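Beta-lactamase Mb2281c (Mycobacterium bovis, PDB 3I7J) probably acts as a serine hydrolase of the beta-lactamase and penicillin-binding protein superfamily, although its physiological substrate is unknown. Local coordinates at residues E217-R222 and W235-A240; L202-R207 and R222-F227; L242-L247 and A262-V267. All blocks are in the same frame, centred on the assembly; numbering follows the deposited sequence.

Interaction 1 (E217-R222 and W235-A240); sequences ECNSTR and WVDPKA
The carboxylate of D237 takes hold of S220 with both of its oxygens. S220 N points its hydrogen almost straight at D237 OD2, 2.8 Å away, meeting that oxygen on its syn side, while the hydroxyl S220 OG donates to D237 OD1, also at 2.8 Å, from above the carboxylate plane. OD1 has further work within its own turn: it accepts from K239 N at 2.9 Å, the bond of an Asx turn, and from A240 N at 3.1 Å. Three donors on one oxygen fix the rotation of the carboxylate and probably stabilise its negative charge. A water carries the grip one residue further, bridging D237 OD2 and C218 O.

Packing surrounds this polar centre. The amide of N219 stands nearly upright over one face of the W235 indole, its plane 77° from that of the ring. At the solvent-facing end, P238 CB sits 3.4 Å from R222 NH2, over a face of the guanidinium, and K239 CB rests 3.7 Å from S220 CB. A chi3 bend (59°) accompanies the guanidinium's approach to the proline.

Second-shell bonds position both partners: W235 NE1 is tied to S264 OG of helix 256-271, and D265 of that helix accepts from E217 N and C218 N. The loop 217-222 is thereby pinned between this helix and the end of strand 232-237, whose V236 pairs with F224 in strand 224-228.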
loop_
_atom_site.group_PDB
_atom_site.type_symbol
_atom_site.label_atom_id
_atom_site.label_comp_id
_atom_site.label_asym_id
_atom_site.label_seq_id
_atom_site.Cartn_x
_atom_site.Cartn_y
_atom_site.Cartn_z
ATOM N N GLU A 217 1.504 -17.443 5.546
ATOM C CA GLU A 217 0.379 -18.176 6.113
ATOM C C GLU A 217 0.221 -17.846 7.582
ATOM O O GLU A 217 -0.821 -18.113 8.175
ATOM C CB GLU A 217 0.579 -19.684 5.975
ATOM C CG GLU A 217 0.461 -20.206 4.563
ATOM C CD GLU A 217 0.378 -21.721 4.526
ATOM O OE1 GLU A 217 1.256 -22.377 5.131
ATOM O OE2 GLU A 217 -0.562 -22.254 3.892
ATOM N N CYS A 218 1.258 -17.265 8.168
ATOM C CA CYS A 218 1.209 -16.920 9.576
ATOM C C CYS A 218 0.905 -15.444 9.856
ATOM O O CYS A 218 0.746 -15.044 11.013
ATOM C CB CYS A 218 2.511 -17.353 10.253
ATOM S SG CYS A 218 2.731 -19.162 10.275
ATOM N N ASN A 219 0.822 -14.630 8.808
ATOM C CA ASN A 219 0.485 -13.226 9.006
ATOM C C ASN A 219 -0.930 -13.205 9.573
ATOM O O ASN A 219 -1.751 -14.044 9.215
ATOM C CB ASN A 219 0.547 -12.463 7.674
ATOM C CG ASN A 219 1.939 -11.905 7.386
ATOM O OD1 ASN A 219 2.441 -11.053 8.126
ATOM N ND2 ASN A 219 2.568 -12.386 6.322
ATOM N N SER A 220 -1.215 -12.270 10.475
ATOM C CA SER A 220 -2.550 -12.198 11.071
ATOM C C SER A 220 -3.538 -11.639 10.054
ATOM O O SER A 220 -3.132 -11.022 9.066
ATOM C CB SER A 220 -2.547 -11.284 12.290
ATOM O OG SER A 220 -2.377 -9.946 11.874
ATOM N N THR A 221 -4.829 -11.842 10.308
ATOM C CA THR A 221 -5.871 -11.343 9.415
ATOM C C THR A 221 -5.882 -9.812 9.367
ATOM O O THR A 221 -6.431 -9.223 8.437
ATOM C CB THR A 221 -7.289 -11.835 9.853
ATOM O OG1 THR A 221 -7.505 -11.507 11.232
ATOM C CG2 THR A 221 -7.429 -13.344 9.661
ATOM N N ARG A 222 -5.269 -9.165 10.355
ATOM C CA ARG A 222 -5.223 -7.697 10.389
ATOM C C ARG A 222 -4.063 -7.102 9.584
ATOM O O ARG A 222 -3.935 -5.882 9.470
ATOM C CB ARG A 222 -5.137 -7.211 11.834
ATOM C CG ARG A 222 -6.375 -7.500 12.665
ATOM C CD ARG A 222 -6.063 -7.297 14.135
ATOM N NE ARG A 222 -5.608 -5.938 14.429
ATOM C CZ ARG A 222 -4.891 -5.618 15.501
ATOM N NH1 ARG A 222 -4.551 -6.566 16.366
ATOM N NH2 ARG A 222 -4.523 -4.358 15.709
ATOM N N TRP A 235 4.081 -5.128 3.913
ATOM C CA TRP A 235 3.007 -5.524 4.795
ATOM C C TRP A 235 3.407 -5.155 6.204
ATOM O O TRP A 235 4.592 -5.111 6.548
ATOM C CB TRP A 235 2.631 -7.019 4.670
ATOM C CG TRP A 235 3.692 -8.060 4.950
ATOM C CD1 TRP A 235 4.216 -8.946 4.048
ATOM C CD2 TRP A 235 4.256 -8.409 6.221
ATOM N NE1 TRP A 235 5.059 -9.827 4.678
ATOM C CE2 TRP A 235 5.102 -9.522 6.013
ATOM C CE3 TRP A 235 4.124 -7.897 7.519
ATOM C CZ2 TRP A 235 5.819 -10.132 7.059
ATOM C CZ3 TRP A 235 4.834 -8.500 8.555
ATOM C CH2 TRP A 235 5.668 -9.606 8.318
ATOM N N VAL A 236 2.391 -4.847 6.996
ATOM C CA VAL A 236 2.548 -4.447 8.383
ATOM C C VAL A 236 1.585 -5.347 9.127
ATOM O O VAL A 236 0.406 -5.397 8.793
ATOM C CB VAL A 236 2.112 -2.978 8.575
ATOM C CG1 VAL A 236 2.386 -2.521 9.999
ATOM C CG2 VAL A 236 2.834 -2.092 7.568
ATOM N N ASP A 237 2.078 -6.073 10.120
ATOM C CA ASP A 237 1.210 -6.964 10.872
ATOM C C ASP A 237 1.055 -6.373 12.274
ATOM O O ASP A 237 1.974 -6.449 13.081
ATOM C CB ASP A 237 1.846 -8.359 10.931
ATOM C CG ASP A 237 0.916 -9.400 11.507
ATOM O OD1 ASP A 237 0.178 -9.066 12.461
ATOM O OD2 ASP A 237 0.935 -10.554 11.019
ATOM N N PRO A 238 -0.109 -5.770 12.578
ATOM C CA PRO A 238 -0.362 -5.163 13.891
ATOM C C PRO A 238 -0.343 -6.149 15.054
ATOM O O PRO A 238 -0.119 -5.755 16.195
ATOM C CB PRO A 238 -1.743 -4.529 13.732
ATOM C CG PRO A 238 -1.904 -4.361 12.262
ATOM C CD PRO A 238 -1.280 -5.608 11.701
ATOM N N LYS A 239 -0.599 -7.421 14.769
ATOM C CA LYS A 239 -0.609 -8.427 15.820
ATOM C C LYS A 239 0.819 -8.817 16.171
ATOM O O LYS A 239 1.173 -8.927 17.347
ATOM C CB LYS A 239 -1.403 -9.666 15.384
ATOM C CG LYS A 239 -1.560 -10.716 16.485
ATOM C CD LYS A 239 -2.362 -11.931 16.029
ATOM C CE LYS A 239 -3.829 -11.593 15.749
ATOM N NZ LYS A 239 -4.611 -11.253 16.971
ATOM N N ALA A 240 1.644 -9.018 15.149
ATOM C CA ALA A 240 3.037 -9.380 15.375
ATOM C C ALA A 240 3.807 -8.106 15.670
ATOM O O ALA A 240 4.908 -8.144 16.225
ATOM C CB ALA A 240 3.611 -10.062 14.139
HETATM O O HOH W 1 1.516 -12.476 12.861
#

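Interaction 2 (L202-R207 and R222-F227); sequences LGFEIR and RTFGHF
A short edge strand, 205-206, closes one side of the central antiparallel sheet by pairing with strand 224-228. E205 and G225 form the hydrogen-bonded pair, E205 N to G225 O and G225 N to E205 O each spanning 2.9 Å. I206 and F224 follow as a non-hydrogen-bonded pair, and beyond them R207 N gives T223 O a nearly straight bond (175°). F224 CA also approaches E205 O closely, at 3.0 Å, as a CA-H...O contact.

On the face carrying I206 and F224, the F224 ring lies beside that of F204, pointing the same way. Their planes are 23° apart, but the centroids are separated by 5.7 Å, so the rings barely overlap and touch mainly through F204 CD2 and F224 CD1. CG of F224 stands between its backbone N and carbonyl carbon (chi1 64°), a setting that swings the ring alongside F204; CB of F224, placed by the backbone, lies 3.1 Å from E205 O, and I206 CG1 packs against that CB.

E205 projects from the other face, its carboxylate held by K210 and W214, while a water links E205 OE1 to F227 N. H226 is fixed at both nitrogens: ND1 donates to F227 O in the ring plane, and NE2 shares with G203 O a water lying at the ring edge.

H226 also touches K43, part of an apparent SxxK pattern with S40. In penicillin-binding proteins and serine beta-lactamases the strand edging the active site carries a KTG or related HxG motif; H226 and F227, with the glycine that follows, fit the latter, so strand 224-228 probably forms that wall here.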
loop_
_atom_site.group_PDB
_atom_site.type_symbol
_atom_site.label_atom_id
_atom_site.label_comp_id
_atom_site.label_asym_id
_atom_site.label_seq_id
_atom_site.Cartn_x
_atom_site.Cartn_y
_atom_site.Cartn_z
ATOM N N LEU A 202 -8.439 1.973 3.879
ATOM C CA LEU A 202 -8.448 3.265 3.199
ATOM C C LEU A 202 -7.187 3.428 2.361
ATOM O O LEU A 202 -6.322 4.247 2.675
ATOM C CB LEU A 202 -8.542 4.415 4.210
ATOM C CG LEU A 202 -9.855 4.598 4.975
ATOM C CD1 LEU A 202 -9.694 5.730 5.988
ATOM C CD2 LEU A 202 -10.975 4.911 4.003
ATOM N N GLY A 203 -7.078 2.639 1.298
ATOM C CA GLY A 203 -5.916 2.736 0.434
ATOM C C GLY A 203 -4.930 1.611 0.674
ATOM O O GLY A 203 -4.054 1.353 -0.149
ATOM N N PHE A 204 -5.075 0.941 1.813
ATOM C CA PHE A 204 -4.203 -0.170 2.166
ATOM C C PHE A 204 -4.979 -1.479 1.991
ATOM O O PHE A 204 -6.131 -1.580 2.425
ATOM C CB PHE A 204 -3.764 -0.078 3.635
ATOM C CG PHE A 204 -3.161 1.251 4.031
ATOM C CD1 PHE A 204 -2.367 1.978 3.145
ATOM C CD2 PHE A 204 -3.326 1.735 5.331
ATOM C CE1 PHE A 204 -1.743 3.159 3.547
ATOM C CE2 PHE A 204 -2.707 2.911 5.745
ATOM C CZ PHE A 204 -1.913 3.625 4.850
ATOM N N GLU A 205 -4.374 -2.485 1.368
ATOM C CA GLU A 205 -5.079 -3.753 1.236
ATOM C C GLU A 205 -5.042 -4.399 2.610
ATOM O O GLU A 205 -4.100 -4.186 3.374
ATOM C CB GLU A 205 -4.389 -4.690 0.243
ATOM C CG GLU A 205 -5.262 -5.879 -0.150
ATOM C CD GLU A 205 -4.457 -7.137 -0.470
ATOM O OE1 GLU A 205 -3.365 -7.026 -1.069
ATOM O OE2 GLU A 205 -4.929 -8.240 -0.127
ATOM N N ILE A 206 -6.078 -5.167 2.931
ATOM C CA ILE A 206 -6.143 -5.887 4.200
ATOM C C ILE A 206 -6.190 -7.372 3.838
ATOM O O ILE A 206 -7.002 -7.799 3.020
ATOM C CB ILE A 206 -7.392 -5.502 5.020
ATOM C CG1 ILE A 206 -7.247 -4.069 5.543
ATOM C CG2 ILE A 206 -7.565 -6.445 6.198
ATOM C CD1 ILE A 206 -8.467 -3.585 6.355
ATOM N N ARG A 207 -5.300 -8.144 4.447
ATOM C CA ARG A 207 -5.176 -9.571 4.187
ATOM C C ARG A 207 -6.394 -10.401 4.532
ATOM O O ARG A 207 -6.885 -11.196 3.717
ATOM C CB ARG A 207 -3.983 -10.129 4.963
ATOM C CG ARG A 207 -3.768 -11.630 4.827
ATOM C CD ARG A 207 -2.659 -12.077 5.764
ATOM N NE ARG A 207 -2.306 -13.491 5.620
ATOM C CZ ARG A 207 -3.060 -14.502 6.039
ATOM N NH1 ARG A 207 -4.224 -14.272 6.633
ATOM N NH2 ARG A 207 -2.642 -15.746 5.874
ATOM N N ARG A 222 -5.269 -9.165 10.355
ATOM C CA ARG A 222 -5.223 -7.697 10.389
ATOM C C ARG A 222 -4.063 -7.102 9.584
ATOM O O ARG A 222 -3.935 -5.882 9.470
ATOM C CB ARG A 222 -5.137 -7.211 11.834
ATOM C CG ARG A 222 -6.375 -7.500 12.665
ATOM C CD ARG A 222 -6.063 -7.297 14.135
ATOM N NE ARG A 222 -5.608 -5.938 14.429
ATOM C CZ ARG A 222 -4.891 -5.618 15.501
ATOM N NH1 ARG A 222 -4.551 -6.566 16.366
ATOM N NH2 ARG A 222 -4.523 -4.358 15.709
ATOM N N THR A 223 -3.217 -7.971 9.046
ATOM C CA THR A 223 -2.082 -7.541 8.239
ATOM C C THR A 223 -2.602 -6.680 7.080
ATOM O O THR A 223 -3.619 -7.007 6.473
ATOM C CB THR A 223 -1.323 -8.769 7.682
ATOM O OG1 THR A 223 -0.900 -9.597 8.777
ATOM C CG2 THR A 223 -0.091 -8.331 6.875
ATOM N N PHE A 224 -1.911 -5.577 6.790
ATOM C CA PHE A 224 -2.308 -4.671 5.711
ATOM C C PHE A 224 -1.060 -4.166 4.985
ATOM O O PHE A 224 0.045 -4.257 5.518
ATOM C CB PHE A 224 -3.116 -3.490 6.281
ATOM C CG PHE A 224 -2.328 -2.600 7.212
ATOM C CD1 PHE A 224 -1.567 -1.542 6.714
ATOM C CD2 PHE A 224 -2.336 -2.831 8.588
ATOM C CE1 PHE A 224 -0.828 -0.726 7.574
ATOM C CE2 PHE A 224 -1.600 -2.025 9.461
ATOM C CZ PHE A 224 -0.846 -0.969 8.951
ATOM N N GLY A 225 -1.243 -3.637 3.777
ATOM C CA GLY A 225 -0.122 -3.141 3.001
ATOM C C GLY A 225 -0.440 -3.146 1.517
ATOM O O GLY A 225 -1.529 -2.738 1.114
ATOM N N HIS A 226 0.489 -3.624 0.697
ATOM C CA HIS A 226 0.258 -3.638 -0.740
ATOM C C HIS A 226 1.446 -4.264 -1.456
ATOM O O HIS A 226 2.565 -4.241 -0.945
ATOM C CB HIS A 226 0.093 -2.190 -1.230
ATOM C CG HIS A 226 -1.056 -1.978 -2.170
ATOM N ND1 HIS A 226 -1.073 -2.485 -3.450
ATOM C CD2 HIS A 226 -2.207 -1.276 -2.029
ATOM C CE1 HIS A 226 -2.182 -2.103 -4.060
ATOM N NE2 HIS A 226 -2.888 -1.368 -3.219
ATOM N N PHE A 227 1.207 -4.849 -2.627
ATOM C CA PHE A 227 2.315 -5.378 -3.418
ATOM C C PHE A 227 2.154 -4.724 -4.777
ATOM O O PHE A 227 1.129 -4.091 -5.041
ATOM C CB PHE A 227 2.308 -6.919 -3.507
ATOM C CG PHE A 227 1.358 -7.491 -4.522
ATOM C CD1 PHE A 227 0.005 -7.626 -4.232
ATOM C CD2 PHE A 227 1.828 -7.929 -5.761
ATOM C CE1 PHE A 227 -0.873 -8.192 -5.157
ATOM C CE2 PHE A 227 0.963 -8.496 -6.694
ATOM C CZ PHE A 227 -0.393 -8.628 -6.392
HETATM O O HOH W 2 -4.915 0.317 -2.542
HETATM O O HOH W 3 -2.011 -5.421 -2.755
#

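Interaction 3 (L242-L247 and A262-V267); sequences LALVVL and AISDAV
L244 spreads its two methyls beneath the helix, CD2 against S264 and I263, CD1 against V267. Its closest approach is CD2 to S264 OG, 3.9 Å, an apolar methyl beside a hydroxyl. The same CD2 lies 4.4 Å from I263 CG2, and L244 CD1 lies 4.3 Å from V267 CG2. With CG turned away from the backbone N (chi1 170°), the leucine fork faces I263 and V267, residues one helical turn apart, with S264 beside them.

L242, two residues earlier on the same face of the strand, makes a lighter contact: its CD2 comes within 4.1 Å of V267 O. That carbonyl belongs to the helix backbone, so the leucine meets main chain where L244 meets mostly side chains. No hydrogen bond joins strand and helix across this interface; cohesion rests on apolar side chains and on the shielding of buried groups from water.

S264 is the polar exception. Its OG, set beside the backbone N by chi1 of -67°, bonds to W260 O one turn back in its own helix, besides its bond to the indole of the neighbouring strand. The hydroxyl is therefore already engaged by polar partners while L244 covers it with a methyl.

The strand and helix axes pass 9.8 Å apart, with directions at 145°, the spacing expected of a helix laid on a sheet and running roughly against the strand beneath it. Strand 242-248 lies between 15-21 and 232-237. V267 extends the contact onto V19 of the former, whereas L244 also touches F233 and W235 of the latter. On the sheet's other face, A243, V245 and L247 pack against helix 153-164, so this strand is sandwiched between two helices.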
loop_
_atom_site.group_PDB
_atom_site.type_symbol
_atom_site.label_atom_id
_atom_site.label_comp_id
_atom_site.label_asym_id
_atom_site.label_seq_id
_atom_site.Cartn_x
_atom_site.Cartn_y
_atom_site.Cartn_z
ATOM N N LEU A 242 5.053 -6.113 13.467
ATOM C CA LEU A 242 6.230 -6.215 12.612
ATOM C C LEU A 242 5.871 -5.770 11.193
ATOM O O LEU A 242 4.712 -5.852 10.783
ATOM C CB LEU A 242 6.713 -7.668 12.589
ATOM C CG LEU A 242 8.154 -8.030 12.958
ATOM C CD1 LEU A 242 8.587 -7.342 14.237
ATOM C CD2 LEU A 242 8.237 -9.543 13.103
ATOM N N ALA A 243 6.868 -5.307 10.446
ATOM C CA ALA A 243 6.657 -4.871 9.071
ATOM C C ALA A 243 7.753 -5.452 8.189
ATOM O O ALA A 243 8.887 -5.648 8.632
ATOM C CB ALA A 243 6.678 -3.350 8.986
ATOM N N LEU A 244 7.411 -5.739 6.941
ATOM C CA LEU A 244 8.389 -6.281 6.012
ATOM C C LEU A 244 8.292 -5.549 4.697
ATOM O O LEU A 244 7.206 -5.378 4.153
ATOM C CB LEU A 244 8.161 -7.783 5.782
ATOM C CG LEU A 244 8.983 -8.424 4.651
ATOM C CD1 LEU A 244 10.475 -8.287 4.931
ATOM C CD2 LEU A 244 8.597 -9.892 4.507
ATOM N N VAL A 245 9.436 -5.097 4.205
ATOM C CA VAL A 245 9.500 -4.400 2.932
ATOM C C VAL A 245 10.409 -5.200 2.003
ATOM O O VAL A 245 11.535 -5.533 2.376
ATOM C CB VAL A 245 10.104 -2.984 3.086
ATOM C CG1 VAL A 245 10.478 -2.437 1.720
ATOM C CG2 VAL A 245 9.097 -2.045 3.761
ATOM N N VAL A 246 9.917 -5.533 0.813
ATOM C CA VAL A 246 10.725 -6.251 -0.169
ATOM C C VAL A 246 10.587 -5.601 -1.541
ATOM O O VAL A 246 9.479 -5.431 -2.050
ATOM C CB VAL A 246 10.334 -7.753 -0.309
ATOM C CG1 VAL A 246 11.100 -8.372 -1.479
ATOM C CG2 VAL A 246 10.676 -8.519 0.969
ATOM N N LEU A 247 11.723 -5.238 -2.127
ATOM C CA LEU A 247 11.761 -4.630 -3.455
ATOM C C LEU A 247 12.752 -5.395 -4.328
ATOM O O LEU A 247 13.905 -5.603 -3.933
ATOM C CB LEU A 247 12.185 -3.159 -3.368
ATOM C CG LEU A 247 11.289 -2.190 -2.585
ATOM C CD1 LEU A 247 11.905 -0.795 -2.636
ATOM C CD2 LEU A 247 9.878 -2.174 -3.166
ATOM N N ALA A 262 6.833 -17.507 1.877
ATOM C CA ALA A 262 7.894 -18.169 2.621
ATOM C C ALA A 262 8.781 -17.200 3.384
ATOM O O ALA A 262 9.099 -17.436 4.550
ATOM C CB ALA A 262 8.750 -19.020 1.674
ATOM N N ILE A 263 9.184 -16.103 2.745
ATOM C CA ILE A 263 10.044 -15.152 3.444
ATOM C C ILE A 263 9.252 -14.430 4.532
ATOM O O ILE A 263 9.805 -14.036 5.560
ATOM C CB ILE A 263 10.687 -14.132 2.476
ATOM C CG1 ILE A 263 11.745 -13.323 3.227
ATOM C CG2 ILE A 263 9.629 -13.215 1.876
ATOM C CD1 ILE A 263 12.537 -12.398 2.326
ATOM N N SER A 264 7.949 -14.288 4.313
ATOM C CA SER A 264 7.086 -13.631 5.285
ATOM C C SER A 264 6.991 -14.455 6.565
ATOM O O SER A 264 7.148 -13.924 7.667
ATOM C CB SER A 264 5.691 -13.418 4.694
ATOM O OG SER A 264 5.737 -12.474 3.638
ATOM N N ASP A 265 6.745 -15.755 6.426
ATOM C CA ASP A 265 6.639 -16.603 7.609
ATOM C C ASP A 265 7.999 -16.777 8.275
ATOM O O ASP A 265 8.080 -16.931 9.498
ATOM C CB ASP A 265 6.019 -17.957 7.255
ATOM C CG ASP A 265 4.563 -17.829 6.823
ATOM O OD1 ASP A 265 3.838 -17.006 7.420
ATOM O OD2 ASP A 265 4.145 -18.549 5.897
ATOM N N ALA A 266 9.065 -16.731 7.476
ATOM C CA ALA A 266 10.414 -16.849 8.015
ATOM C C ALA A 266 10.685 -15.612 8.869
ATOM O O ALA A 266 11.213 -15.708 9.979
ATOM C CB ALA A 266 11.434 -16.946 6.880
ATOM N N VAL A 267 10.304 -14.449 8.352
ATOM C CA VAL A 267 10.494 -13.205 9.085
ATOM C C VAL A 267 9.649 -13.177 10.367
ATOM O O VAL A 267 10.132 -12.763 11.418
ATOM C CB VAL A 267 10.181 -11.981 8.179
ATOM C CG1 VAL A 267 10.023 -10.715 9.009
ATOM C CG2 VAL A 267 11.330 -11.787 7.191
#

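All three contacts reach one antiparallel sheet, yet each uses a different chemistry. Interaction 2 is the most central, its centre about 6 Å from the centre of the chain, and adds an edge strand through backbone pairing. Interaction 3, also buried but farther out, lays a helix on the sheet mainly by apolar contact, with no hydrogen bond between its two segments. Interaction 1 is partly exposed: a carboxylate secures a loop, with the charged side chains R222 and K239 at its solvent-facing side. It joins the other two, sharing R222 and the sheet with interaction 2, and sheet and helix with interaction 3, where D237 N probably bonds to L242 O. Interactions 2 and 3 do not meet, their nearest atoms being about 7 Å apart.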